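Fiber (Human adenovirus 35, PDB 2QLK) forms the trimeric capsid fibre, whose head domain, the part described here, binds the receptor CD46 and so probably attaches the virus to its host cell. Local coordinates at residues C34-N39 and I82-Y87; T42-L47 and G66-V71; G55-G60 and S206-D211; F123-T128 and Y177-E182; G145-M150 and L160-M165. One frame throughout, in Å; residues are numbered along the deposited sequence.

Contact 1: C34-N39 and I82-Y87; sequences CQIVEN and IQLRLY
Leu84 meets three residues of the loop 34-39 with one methyl at the end of its side chain. Its CD1 lies 4.0 Å from Cys34 CB and 3.8 Å from the backbone oxygen Gln35 O. Leu84 CD1 is also 4.4 Å from Ile36 CG1. Cys34 SG lies 4.1 Å from both Leu84 CD1 and Leu84 CD2, and so touches both ends of the fork. The torsion of Cys34 puts it there: SG is held between the backbone N and the carbonyl carbon (chi1 59°). Leu84 itself is away from the usual staggered positions (chi1 -107°).

Between Ile36 and Ile82, Ile82 CG2 is the touching atom on the strand. It lies 4.2 Å from both Ile36 CG2 and Ile36 CG1, and the side chains run at a slant to each other.

The loop lies between strands 23-25 and 45-54 of one sheet of the knob's beta sandwich. Strand 79-88 is an outermost strand of the other sheet within this chain. Leu64 of strand 57-66 touches Cys34, Ile82 and Leu84, so the apolar patch continues into the first sheet.

The polar link is a water. It donates to Ile36 O at 3.0 Å and accepts from Gln83 N at 2.9 Å, joining loop backbone to strand backbone beside the apolar side chains.

Contact 2: T42-L47 and G66-V71; sequences TNDGKL and GVSDTV
Asp44 and the 66-71 turn are joined first by backbone bonds. Val67 N donates to Asp44 O at 2.9 Å in a nearly straight bond (166° at the hydrogen). The donor stands above the carbonyl plane, 44° out of it. Ser68 N also donates to Asp44 O, in a weak bond of 3.4 Å. One carbonyl therefore serves two successive amides. Gly45 and Gly66 form an antiparallel non-hydrogen-bonded pair, with Gly45 CA 4.4 Å from Gly66 CA.

Packing comes from both valines. Val71 CG2 lies 3.5 Å from Asp44 CG, and the two side chains cross at about a right angle. On Val67 the branches divide the work. CG2 sits over the Asp44 carbonyl, while CG1 touches the aliphatic run of Lys46, with Val67 CG1 3.6 Å from Lys46 CG. The lysine is extended beyond CG, and its CD and CE also pass this methyl.

Two side chains make further polar bonds. Ser68 OG accepts from Val71 N at 3.1 Å, and OG also lies 3.3 Å from Asp44 CB. The Asp44 carboxylate turns to the neighbouring loop, where its two oxygens accept from the backbone amides of Ile36 and Val37.

The serine bond, three residues on, is an ST motif at the head of residues 69-71, which have helical backbone angles. Asp44 and Gly45 both face Cys34, a classic beta bulge at the start of strand 45-54 in the fibre knob.

Contact 3: G55-G60 and S206-D211; sequences GGLVNG and SYITED
The end of the knob chain pairs here with strand 57-66; strand 203-208 is an outermost strand of its sheet within the chain. Val58 and Tyr207 are an antiparallel hydrogen-bonded pair. Val58 N donates to Tyr207 O at 2.8 Å, nearly in line with the C=O bond. Tyr207 N returns a bond to Val58 O at 3.2 Å, in the carbonyl plane. Beyond the pair, Thr209 N donates to Gly56 O at 2.9 Å, from above the carbonyl plane.

The side chains of that pair lie side by side and point the same way. Tyr207 CG is placed between its backbone N and carbonyl carbon (chi1 59°), which lays the ring alongside Val58. Val58 CB stands over one face, 3.8 Å from the Tyr207 ring centroid, in a CH-pi contact displaced toward the rim. Val58 CG2 is closer still to one ring atom, 3.4 Å from Tyr207 CE1. The phenol OH is bonded to Phe123 O.

On the other face of the sheet are Leu57, Asn59, Ser206 and Ile208. This face looks to the trimer: Leu57 packs on Val50 and Ile208 on Thr48 of a second subunit. Within the chain, Leu57 CD1 meets Ile208 CG1 at 4.0 Å.

Past the strand, Thr209 holds CG2 between its backbone N and carbonyl carbon. Thr209 CG2 lies 3.4 Å from Gly56 O and 3.5 Å from Gly55 O. Thr209 OG1 accepts a weak bond from Asp211 N, while its strongest partner is Ala122 O.

Contact 4: F123-T128 and Y177-E182; sequences FMPSTT and YAIQFE
Met124 and Tyr177 are brought together by matching first torsions: each has CG anti to its carbonyl carbon (chi1 -61° and -54°). The methionine then bends at chi2 (-73°), so its chain folds across the ring and does not run straight past it. Met124 CB stands over the ring centre, 3.6 Å from the Tyr177 centroid, in a CH-pi contact. Met124 CG follows over the same face, 3.5 Å from Tyr177 CD2. The sulfur comes in obliquely, with Met124 SD 4.4 Å from the Tyr177 centroid, a Met-aromatic contact.

Other parts of the loop add to this. Pro125 O lies 3.5 Å from Tyr177 CD1. Thr127 CG2 reaches Tyr177 CE1 at 3.8 Å, its side chain crossing the tyrosine at about a right angle. The Thr127 hydroxyl is bonded to Glu210.

The proline ring meets the strand further along. Pro125 CD is 4.3 Å from Ile179 CD1, and Pro125 CG lies 4.0 Å from Ala178 O. Tyr207 of strand 203-208 touches both Pro125 and Ile179. The loop thus packs between strand 177-186 of one sheet of the knob and strand 203-208 of the other.

Between the two segments the contact is mainly carbon and sulfur packed on one face of the tyrosine ring, with two backbone oxygens alongside. The side chain of Asn167 bonds both Pro125 O and Ala178 N, bridging loop and strand indirectly. Directly, the loop is held by its fit around the tyrosine.

Contact 5: G145-M150 and L160-M165; sequences GICYYM and LNISIM
Gly145 and Ile162 open the tight part of this beta hairpin. Gly145 N donates to Ile162 O, and Ile162 N donates back to Gly145 O, both at 2.8 Å. Cys147 and Leu160 form the next hydrogen-bonded pair, with Cys147 N 2.9 Å from Leu160 O and Leu160 N 2.6 Å from Cys147 O. Beyond Cys147 the pairing continues outside the two segments, with Tyr149 bonded to Phe158.

The buried face carries Cys147, Leu160 and Ile162. Ile162 places CG2 between its backbone N and carbonyl carbon, which sets Ile162 CG2 3.3 Å from Gly145 O. Cys147 SG lies 4.0 Å from Leu160 CB. Leu160 CD1 meets Tyr149 CB at 4.2 Å, while the Tyr149 hydroxyl bonds to Glu192. Trp183 of strand 177-186 touches both Cys147 and Ile162.

The other face is looser and partly exposed. Ile146 and Asn161 lie side by side, pointing the same way, and Ile146 CD1 comes 3.4 Å from Asn161 OD1. Ile146 also packs on Tyr148 of a second subunit.

Four backbone bonds thus fix the register, and apolar groups fill the inner face. The outer face combines an aliphatic tip with an amide, a pairing that adds little polar grip.

In the fold
From the N terminus, contact 1 brings the loop 34-39 to strand 79-88, closing a loop that holds contact 2 within it. Contact 2 joins the start of strand 45-54 to the turn after strand 57-66, and Asp44 ties it to contact 1. Contact 3 starts inside both loops but ends at the C terminus, so it crosses them. Nested within contact 3 is contact 4, which encloses the hairpin of contact 5. Contacts 1, 4 and 5 all reach the sheet of strands 79-88, 177-186, 157-166 and 142-150. Contacts 2 and 3 reach the opposing sheet, with centres about 29 Å apart. Tyr207 links contact 3 to contact 4.

Contact 1: C34-N39 and I82-Y87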
# COMPACT_ATOMS: atom_id res chain seq x y z
N CYS A 34 12.96 11.77 17.63
CA CYS A 34 12.30 10.77 18.48
C CYS A 34 13.28 10.01 19.34
O CYS A 34 14.48 10.10 19.15
CB CYS A 34 11.46 9.81 17.62
SG CYS A 34 12.39 8.92 16.40
N GLN A 35 12.78 9.26 20.31
CA GLN A 35 13.65 8.52 21.20
C GLN A 35 13.34 7.04 21.12
O GLN A 35 12.27 6.58 21.53
CB GLN A 35 13.49 9.04 22.64
CG GLN A 35 13.63 10.57 22.71
CD GLN A 35 13.67 11.15 24.12
OE1 GLN A 35 12.89 10.77 24.99
NE2 GLN A 35 14.58 12.10 24.34
N ILE A 36 14.29 6.30 20.58
CA ILE A 36 14.16 4.86 20.41
C ILE A 36 14.60 4.11 21.66
O ILE A 36 13.95 3.15 22.06
CB ILE A 36 15.00 4.40 19.19
CG1 ILE A 36 14.33 4.91 17.91
CG2 ILE A 36 15.12 2.87 19.16
CD1 ILE A 36 15.25 4.98 16.73
N VAL A 37 15.70 4.55 22.25
CA VAL A 37 16.23 3.92 23.45
C VAL A 37 15.58 4.59 24.65
O VAL A 37 15.63 5.81 24.78
CB VAL A 37 17.77 4.09 23.50
CG1 VAL A 37 18.31 3.61 24.83
CG2 VAL A 37 18.40 3.32 22.35
N GLU A 38 14.96 3.81 25.54
CA GLU A 38 14.35 4.44 26.69
C GLU A 38 15.44 5.08 27.55
O GLU A 38 16.59 4.62 27.56
CB GLU A 38 13.50 3.44 27.49
CG GLU A 38 14.22 2.22 28.03
CD GLU A 38 13.23 1.21 28.62
OE1 GLU A 38 12.01 1.35 28.38
OE2 GLU A 38 13.68 0.27 29.31
N ASN A 39 15.09 6.16 28.23
CA ASN A 39 16.07 6.86 29.06
C ASN A 39 17.26 7.27 28.21
O ASN A 39 18.35 6.70 28.29
CB ASN A 39 16.53 5.97 30.22
CG ASN A 39 15.56 5.98 31.39
OD1 ASN A 39 15.69 5.18 32.32
ND2 ASN A 39 14.58 6.88 31.35
N ILE A 82 11.61 -1.92 17.74
CA ILE A 82 11.64 -0.49 17.87
C ILE A 82 10.19 -0.09 17.96
O ILE A 82 9.35 -0.56 17.18
CB ILE A 82 12.28 0.13 16.66
CG1 ILE A 82 13.76 -0.28 16.61
CG2 ILE A 82 12.03 1.65 16.67
CD1 ILE A 82 14.50 0.17 15.38
N GLN A 83 9.88 0.76 18.93
CA GLN A 83 8.52 1.23 19.12
C GLN A 83 8.50 2.74 19.24
O GLN A 83 9.35 3.33 19.89
CB GLN A 83 7.93 0.62 20.39
CG GLN A 83 6.45 0.94 20.57
CD GLN A 83 5.88 0.42 21.88
OE1 GLN A 83 6.07 1.02 22.93
NE2 GLN A 83 5.19 -0.73 21.81
N LEU A 84 7.53 3.37 18.60
CA LEU A 84 7.43 4.82 18.66
C LEU A 84 5.97 5.12 18.91
O LEU A 84 5.11 4.76 18.10
CB LEU A 84 7.89 5.43 17.33
CG LEU A 84 9.22 6.19 17.14
CD1 LEU A 84 10.13 6.14 18.39
CD2 LEU A 84 9.92 5.64 15.92
N ARG A 85 5.68 5.76 20.03
CA ARG A 85 4.31 6.11 20.38
C ARG A 85 4.00 7.59 20.22
O ARG A 85 4.74 8.45 20.71
CB ARG A 85 4.02 5.72 21.82
CG ARG A 85 4.30 4.27 22.17
CD ARG A 85 4.44 4.14 23.68
NE ARG A 85 5.48 5.06 24.17
CZ ARG A 85 5.53 5.57 25.40
NH1 ARG A 85 4.60 5.26 26.30
NH2 ARG A 85 6.51 6.41 25.72
N LEU A 86 2.90 7.89 19.53
CA LEU A 86 2.47 9.26 19.36
C LEU A 86 1.15 9.42 20.10
O LEU A 86 0.22 8.65 19.88
CB LEU A 86 2.26 9.59 17.88
CG LEU A 86 3.37 9.34 16.85
CD1 LEU A 86 3.27 10.41 15.75
CD2 LEU A 86 4.70 9.38 17.49
N TYR A 87 1.07 10.40 20.99
CA TYR A 87 -0.18 10.64 21.71
C TYR A 87 -0.64 12.05 21.34
O TYR A 87 0.17 12.98 21.31
CB TYR A 87 0.02 10.50 23.21
CG TYR A 87 0.46 9.13 23.68
CD1 TYR A 87 -0.37 8.02 23.55
CD2 TYR A 87 1.72 8.94 24.26
CE1 TYR A 87 0.04 6.75 24.00
CE2 TYR A 87 2.13 7.67 24.71
CZ TYR A 87 1.29 6.59 24.58
OH TYR A 87 1.68 5.35 25.05
O HOH W 1 11.98 1.33 20.78

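Contact 2: T42-L47 and G66-V71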
# COMPACT_ATOMS: atom_id res chain seq x y z
N THR A 42 18.49 12.47 24.94
CA THR A 42 18.66 12.95 23.57
C THR A 42 17.95 12.09 22.51
O THR A 42 17.90 10.86 22.61
CB THR A 42 20.15 13.06 23.19
OG1 THR A 42 20.72 11.75 23.08
CG2 THR A 42 20.90 13.84 24.25
N ASN A 43 17.41 12.75 21.49
CA ASN A 43 16.72 12.06 20.42
C ASN A 43 17.74 11.27 19.63
O ASN A 43 18.77 11.81 19.24
CB ASN A 43 15.99 13.10 19.58
CG ASN A 43 14.96 13.88 20.41
OD1 ASN A 43 14.52 14.96 20.05
ND2 ASN A 43 14.60 13.31 21.56
N ASP A 44 17.47 9.99 19.43
CA ASP A 44 18.40 9.12 18.73
C ASP A 44 17.90 8.59 17.41
O ASP A 44 18.51 7.68 16.84
CB ASP A 44 18.80 7.94 19.60
CG ASP A 44 17.62 7.26 20.24
OD1 ASP A 44 16.47 7.59 19.86
OD2 ASP A 44 17.85 6.40 21.13
N GLY A 45 16.81 9.15 16.93
CA GLY A 45 16.29 8.70 15.67
C GLY A 45 15.62 9.80 14.88
O GLY A 45 15.21 10.83 15.44
N LYS A 46 15.52 9.58 13.56
CA LYS A 46 14.86 10.53 12.67
C LYS A 46 13.66 9.88 12.02
O LYS A 46 13.80 9.04 11.13
CB LYS A 46 15.82 11.03 11.60
CG LYS A 46 16.99 11.80 12.16
CD LYS A 46 18.05 12.06 11.09
CE LYS A 46 19.12 13.05 11.58
NZ LYS A 46 20.29 13.18 10.64
N LEU A 47 12.49 10.26 12.47
CA LEU A 47 11.26 9.72 11.93
C LEU A 47 10.63 10.66 10.92
O LEU A 47 10.40 11.84 11.20
CB LEU A 47 10.30 9.46 13.08
CG LEU A 47 8.88 9.06 12.63
CD1 LEU A 47 8.85 7.54 12.30
CD2 LEU A 47 7.87 9.41 13.75
N GLY A 66 18.15 5.91 11.98
CA GLY A 66 18.76 5.96 13.30
C GLY A 66 19.97 6.88 13.35
O GLY A 66 20.73 6.91 12.38
N VAL A 67 20.16 7.59 14.46
CA VAL A 67 21.28 8.51 14.58
C VAL A 67 22.35 8.09 15.59
O VAL A 67 23.55 8.16 15.29
CB VAL A 67 20.83 9.95 14.94
CG1 VAL A 67 19.69 10.40 14.03
CG2 VAL A 67 20.45 10.02 16.40
N SER A 68 21.94 7.65 16.77
CA SER A 68 22.91 7.27 17.78
C SER A 68 23.61 5.95 17.51
O SER A 68 23.08 5.05 16.83
CB SER A 68 22.25 7.22 19.16
OG SER A 68 21.44 6.07 19.28
N ASP A 69 24.84 5.86 18.04
CA ASP A 69 25.66 4.66 17.90
C ASP A 69 24.86 3.46 18.41
O ASP A 69 24.97 2.36 17.87
CB ASP A 69 26.94 4.80 18.72
CG ASP A 69 27.86 5.90 18.22
OD1 ASP A 69 27.39 7.05 18.07
OD2 ASP A 69 29.05 5.62 17.97
N THR A 70 24.05 3.67 19.44
CA THR A 70 23.25 2.59 20.00
C THR A 70 22.17 2.15 19.02
O THR A 70 22.01 0.95 18.75
CB THR A 70 22.56 3.01 21.32
OG1 THR A 70 23.56 3.43 22.28
CG2 THR A 70 21.77 1.83 21.91
N VAL A 71 21.41 3.10 18.50
CA VAL A 71 20.37 2.76 17.56
C VAL A 71 21.02 2.03 16.37
O VAL A 71 20.61 0.92 16.00
CB VAL A 71 19.63 4.03 17.08
CG1 VAL A 71 18.67 3.68 15.93
CG2 VAL A 71 18.85 4.64 18.26

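Contact 3: G55-G60 and S206-D211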
# COMPACT_ATOMS: atom_id res chain seq x y z
N GLY A 55 -10.31 12.78 2.06
CA GLY A 55 -11.66 12.30 2.28
C GLY A 55 -11.77 11.63 3.63
O GLY A 55 -11.22 12.11 4.62
N GLY A 56 -12.46 10.49 3.68
CA GLY A 56 -12.61 9.78 4.93
C GLY A 56 -11.38 9.02 5.34
O GLY A 56 -11.38 8.36 6.39
N LEU A 57 -10.33 9.12 4.53
CA LEU A 57 -9.07 8.41 4.78
C LEU A 57 -7.85 9.28 4.92
O LEU A 57 -7.71 10.27 4.24
CB LEU A 57 -8.78 7.48 3.62
CG LEU A 57 -8.91 5.96 3.75
CD1 LEU A 57 -10.04 5.57 4.67
CD2 LEU A 57 -9.07 5.41 2.34
N VAL A 58 -6.95 8.89 5.81
CA VAL A 58 -5.68 9.58 5.93
C VAL A 58 -4.70 8.67 5.17
O VAL A 58 -4.70 7.45 5.38
CB VAL A 58 -5.22 9.71 7.39
CG1 VAL A 58 -3.81 10.27 7.42
CG2 VAL A 58 -6.15 10.63 8.16
N ASN A 59 -3.92 9.24 4.26
CA ASN A 59 -2.92 8.49 3.50
C ASN A 59 -1.60 8.75 4.20
O ASN A 59 -1.15 9.89 4.29
CB ASN A 59 -2.85 8.96 2.05
CG ASN A 59 -3.84 8.23 1.15
OD1 ASN A 59 -4.75 7.54 1.63
ND2 ASN A 59 -3.67 8.38 -0.15
N GLY A 60 -0.96 7.69 4.69
CA GLY A 60 0.29 7.88 5.39
C GLY A 60 1.54 7.27 4.81
O GLY A 60 1.50 6.33 4.01
N SER A 206 -3.20 3.55 5.33
CA SER A 206 -4.31 4.48 5.38
C SER A 206 -5.15 4.10 6.60
O SER A 206 -5.10 2.95 7.08
CB SER A 206 -5.18 4.39 4.14
OG SER A 206 -4.43 4.56 2.95
N TYR A 207 -5.88 5.08 7.13
CA TYR A 207 -6.81 4.84 8.22
C TYR A 207 -7.97 5.83 8.11
O TYR A 207 -7.86 6.87 7.48
CB TYR A 207 -6.14 4.89 9.61
CG TYR A 207 -5.44 6.17 10.00
CD1 TYR A 207 -6.15 7.31 10.38
CD2 TYR A 207 -4.04 6.24 10.01
CE1 TYR A 207 -5.48 8.50 10.77
CE2 TYR A 207 -3.36 7.41 10.38
CZ TYR A 207 -4.08 8.53 10.76
OH TYR A 207 -3.40 9.66 11.16
N ILE A 208 -9.10 5.45 8.67
CA ILE A 208 -10.32 6.24 8.65
C ILE A 208 -10.17 7.40 9.62
O ILE A 208 -9.82 7.22 10.80
CB ILE A 208 -11.49 5.35 9.05
CG1 ILE A 208 -11.56 4.17 8.07
CG2 ILE A 208 -12.81 6.17 9.07
CD1 ILE A 208 -12.57 3.11 8.47
N THR A 209 -10.40 8.60 9.11
CA THR A 209 -10.25 9.79 9.91
C THR A 209 -11.50 10.19 10.67
O THR A 209 -12.60 9.80 10.31
CB THR A 209 -9.82 10.98 9.05
OG1 THR A 209 -9.58 12.11 9.89
CG2 THR A 209 -10.90 11.34 8.04
N GLU A 210 -11.29 10.98 11.73
CA GLU A 210 -12.37 11.48 12.57
C GLU A 210 -13.20 12.54 11.81
O GLU A 210 -14.19 13.04 12.34
CB GLU A 210 -11.80 12.10 13.84
CG GLU A 210 -12.86 12.46 14.89
CD GLU A 210 -13.44 11.25 15.58
OE1 GLU A 210 -12.79 10.71 16.51
OE2 GLU A 210 -14.55 10.82 15.20
N ASP A 211 -12.78 12.87 10.60
CA ASP A 211 -13.50 13.86 9.80
C ASP A 211 -13.80 15.13 10.59
O ASP A 211 -12.93 15.99 10.76
CB ASP A 211 -14.81 13.26 9.27
CG ASP A 211 -14.61 12.39 8.04
OD1 ASP A 211 -14.31 12.94 6.96
OD2 ASP A 211 -14.73 11.15 8.16

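Contact 4: F123-T128 and Y177-E182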
# COMPACT_ATOMS: atom_id res chain seq x y z
N PHE A 123 -6.85 14.88 10.93
CA PHE A 123 -5.81 13.93 10.56
C PHE A 123 -5.77 12.80 11.57
O PHE A 123 -4.95 11.89 11.46
CB PHE A 123 -4.44 14.60 10.54
CG PHE A 123 -4.25 15.59 9.44
CD1 PHE A 123 -4.66 16.92 9.59
CD2 PHE A 123 -3.65 15.20 8.23
CE1 PHE A 123 -4.47 17.85 8.56
CE2 PHE A 123 -3.45 16.11 7.20
CZ PHE A 123 -3.86 17.45 7.36
N MET A 124 -6.64 12.86 12.57
CA MET A 124 -6.64 11.86 13.63
C MET A 124 -7.47 10.62 13.32
O MET A 124 -8.44 10.69 12.56
CB MET A 124 -7.14 12.50 14.92
CG MET A 124 -6.29 13.67 15.41
SD MET A 124 -4.68 13.11 16.11
CE MET A 124 -3.60 13.77 14.95
N PRO A 125 -7.08 9.48 13.89
CA PRO A 125 -7.77 8.19 13.72
C PRO A 125 -9.11 8.17 14.43
O PRO A 125 -9.19 8.35 15.67
CB PRO A 125 -6.80 7.19 14.37
CG PRO A 125 -6.08 8.04 15.39
CD PRO A 125 -5.81 9.30 14.61
N SER A 126 -10.17 7.92 13.66
CA SER A 126 -11.52 7.84 14.20
C SER A 126 -11.62 6.98 15.47
O SER A 126 -11.24 5.79 15.46
CB SER A 126 -12.46 7.27 13.13
OG SER A 126 -13.61 6.69 13.73
N THR A 127 -12.14 7.56 16.55
CA THR A 127 -12.29 6.81 17.80
C THR A 127 -13.44 5.84 17.70
O THR A 127 -13.65 5.01 18.59
CB THR A 127 -12.51 7.72 19.01
OG1 THR A 127 -13.51 8.69 18.70
CG2 THR A 127 -11.20 8.43 19.40
N THR A 128 -14.18 5.94 16.60
CA THR A 128 -15.31 5.07 16.34
C THR A 128 -14.75 3.82 15.63
O THR A 128 -14.93 2.68 16.09
CB THR A 128 -16.31 5.77 15.40
OG1 THR A 128 -16.69 7.02 15.97
CG2 THR A 128 -17.55 4.92 15.21
N TYR A 177 -6.15 10.92 21.15
CA TYR A 177 -5.82 10.00 20.05
C TYR A 177 -4.43 9.41 20.25
O TYR A 177 -3.60 9.99 20.95
CB TYR A 177 -5.84 10.74 18.72
CG TYR A 177 -7.13 11.46 18.47
CD1 TYR A 177 -8.25 10.77 18.05
CD2 TYR A 177 -7.23 12.83 18.71
CE1 TYR A 177 -9.46 11.43 17.85
CE2 TYR A 177 -8.43 13.50 18.52
CZ TYR A 177 -9.54 12.79 18.09
OH TYR A 177 -10.74 13.44 17.89
N ALA A 178 -4.17 8.27 19.62
CA ALA A 178 -2.86 7.63 19.70
C ALA A 178 -2.52 6.87 18.41
O ALA A 178 -3.39 6.27 17.78
CB ALA A 178 -2.81 6.67 20.91
N ILE A 179 -1.25 6.92 18.04
CA ILE A 179 -0.71 6.23 16.88
C ILE A 179 0.62 5.68 17.38
O ILE A 179 1.50 6.46 17.79
CB ILE A 179 -0.44 7.18 15.72
CG1 ILE A 179 -1.74 7.85 15.28
CG2 ILE A 179 0.21 6.40 14.55
CD1 ILE A 179 -1.59 8.72 14.03
N GLN A 180 0.74 4.36 17.37
CA GLN A 180 1.94 3.67 17.80
C GLN A 180 2.54 2.88 16.64
O GLN A 180 1.83 2.10 16.00
CB GLN A 180 1.64 2.70 18.93
CG GLN A 180 2.90 2.06 19.49
CD GLN A 180 2.62 1.06 20.61
OE1 GLN A 180 2.29 -0.10 20.37
NE2 GLN A 180 2.75 1.52 21.84
N PHE A 181 3.83 3.06 16.38
CA PHE A 181 4.50 2.35 15.28
C PHE A 181 5.43 1.36 15.91
O PHE A 181 6.11 1.67 16.89
CB PHE A 181 5.36 3.32 14.44
CG PHE A 181 4.57 4.35 13.68
CD1 PHE A 181 3.95 4.03 12.46
CD2 PHE A 181 4.42 5.63 14.19
CE1 PHE A 181 3.18 4.99 11.76
CE2 PHE A 181 3.65 6.60 13.50
CZ PHE A 181 3.03 6.28 12.29
N GLU A 182 5.48 0.15 15.37
CA GLU A 182 6.42 -0.81 15.88
C GLU A 182 7.05 -1.63 14.75
O GLU A 182 6.34 -2.17 13.91
CB GLU A 182 5.74 -1.72 16.90
CG GLU A 182 6.73 -2.65 17.57
CD GLU A 182 6.16 -3.30 18.82
OE1 GLU A 182 6.01 -2.59 19.84
OE2 GLU A 182 5.85 -4.52 18.78

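Contact 5: G145-M150 and L160-M165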
# COMPACT_ATOMS: atom_id res chain seq x y z
N GLY A 145 2.01 -4.90 8.35
CA GLY A 145 2.61 -4.93 7.05
C GLY A 145 4.06 -5.30 7.18
O GLY A 145 4.55 -5.66 8.27
N ILE A 146 4.75 -5.21 6.06
CA ILE A 146 6.16 -5.55 5.97
C ILE A 146 6.89 -4.41 5.30
O ILE A 146 6.39 -3.87 4.33
CB ILE A 146 6.35 -6.79 5.04
CG1 ILE A 146 5.72 -8.04 5.67
CG2 ILE A 146 7.84 -6.97 4.70
CD1 ILE A 146 6.32 -8.42 6.99
N CYS A 147 8.05 -4.02 5.81
CA CYS A 147 8.88 -3.05 5.13
C CYS A 147 10.27 -3.67 5.25
O CYS A 147 10.42 -4.76 5.81
CB CYS A 147 8.81 -1.63 5.73
SG CYS A 147 9.27 -1.48 7.41
N TYR A 148 11.27 -2.99 4.73
CA TYR A 148 12.60 -3.58 4.68
C TYR A 148 13.79 -2.78 5.14
O TYR A 148 13.78 -1.55 5.17
CB TYR A 148 12.89 -4.05 3.25
CG TYR A 148 11.83 -4.92 2.64
CD1 TYR A 148 10.61 -4.36 2.20
CD2 TYR A 148 11.98 -6.31 2.60
CE1 TYR A 148 9.58 -5.16 1.76
CE2 TYR A 148 10.96 -7.12 2.16
CZ TYR A 148 9.76 -6.55 1.74
OH TYR A 148 8.73 -7.35 1.32
N TYR A 149 14.83 -3.52 5.48
CA TYR A 149 16.10 -2.94 5.86
C TYR A 149 17.10 -3.45 4.81
O TYR A 149 17.18 -4.65 4.54
CB TYR A 149 16.57 -3.43 7.23
CG TYR A 149 17.95 -2.92 7.56
CD1 TYR A 149 18.17 -1.56 7.73
CD2 TYR A 149 19.04 -3.79 7.64
CE1 TYR A 149 19.44 -1.05 7.96
CE2 TYR A 149 20.35 -3.29 7.88
CZ TYR A 149 20.53 -1.91 8.04
OH TYR A 149 21.77 -1.37 8.31
N MET A 150 17.87 -2.52 4.25
CA MET A 150 18.89 -2.80 3.25
C MET A 150 20.25 -2.80 3.99
O MET A 150 20.65 -1.78 4.58
CB MET A 150 18.84 -1.71 2.18
CG MET A 150 19.76 -1.87 1.00
SD MET A 150 19.24 -0.75 -0.35
CE MET A 150 18.59 -1.93 -1.47
N LEU A 160 11.06 -6.47 7.67
CA LEU A 160 10.76 -5.97 9.01
C LEU A 160 9.25 -6.02 9.12
O LEU A 160 8.53 -5.58 8.22
CB LEU A 160 11.23 -4.52 9.19
CG LEU A 160 12.75 -4.23 9.11
CD1 LEU A 160 13.03 -2.71 9.29
CD2 LEU A 160 13.45 -5.02 10.22
N ASN A 161 8.77 -6.61 10.21
CA ASN A 161 7.33 -6.67 10.40
C ASN A 161 7.01 -5.33 10.97
O ASN A 161 7.74 -4.84 11.84
CB ASN A 161 6.98 -7.75 11.42
CG ASN A 161 7.50 -9.11 11.02
OD1 ASN A 161 7.02 -9.70 10.05
ND2 ASN A 161 8.49 -9.60 11.75
N ILE A 162 5.96 -4.69 10.47
CA ILE A 162 5.58 -3.41 11.01
C ILE A 162 4.13 -3.43 11.41
O ILE A 162 3.29 -3.97 10.69
CB ILE A 162 5.83 -2.21 10.04
CG1 ILE A 162 5.22 -0.95 10.67
CG2 ILE A 162 5.20 -2.48 8.65
CD1 ILE A 162 5.79 0.30 10.14
N SER A 163 3.84 -2.86 12.57
CA SER A 163 2.50 -2.79 13.09
C SER A 163 2.19 -1.37 13.51
O SER A 163 3.01 -0.67 14.11
CB SER A 163 2.34 -3.69 14.32
OG SER A 163 2.26 -5.05 13.94
N ILE A 164 0.99 -0.93 13.17
CA ILE A 164 0.57 0.39 13.57
C ILE A 164 -0.68 0.18 14.39
O ILE A 164 -1.62 -0.48 13.96
CB ILE A 164 0.26 1.26 12.36
CG1 ILE A 164 1.50 1.32 11.47
CG2 ILE A 164 -0.22 2.63 12.85
CD1 ILE A 164 1.35 2.25 10.27
N MET A 165 -0.67 0.70 15.61
CA MET A 165 -1.82 0.54 16.48
C MET A 165 -2.48 1.89 16.64
O MET A 165 -1.82 2.89 17.00
CB MET A 165 -1.40 -0.01 17.84
CG MET A 165 -2.57 -0.37 18.74
SD MET A 165 -2.06 -0.84 20.40
CE MET A 165 -2.62 0.62 21.36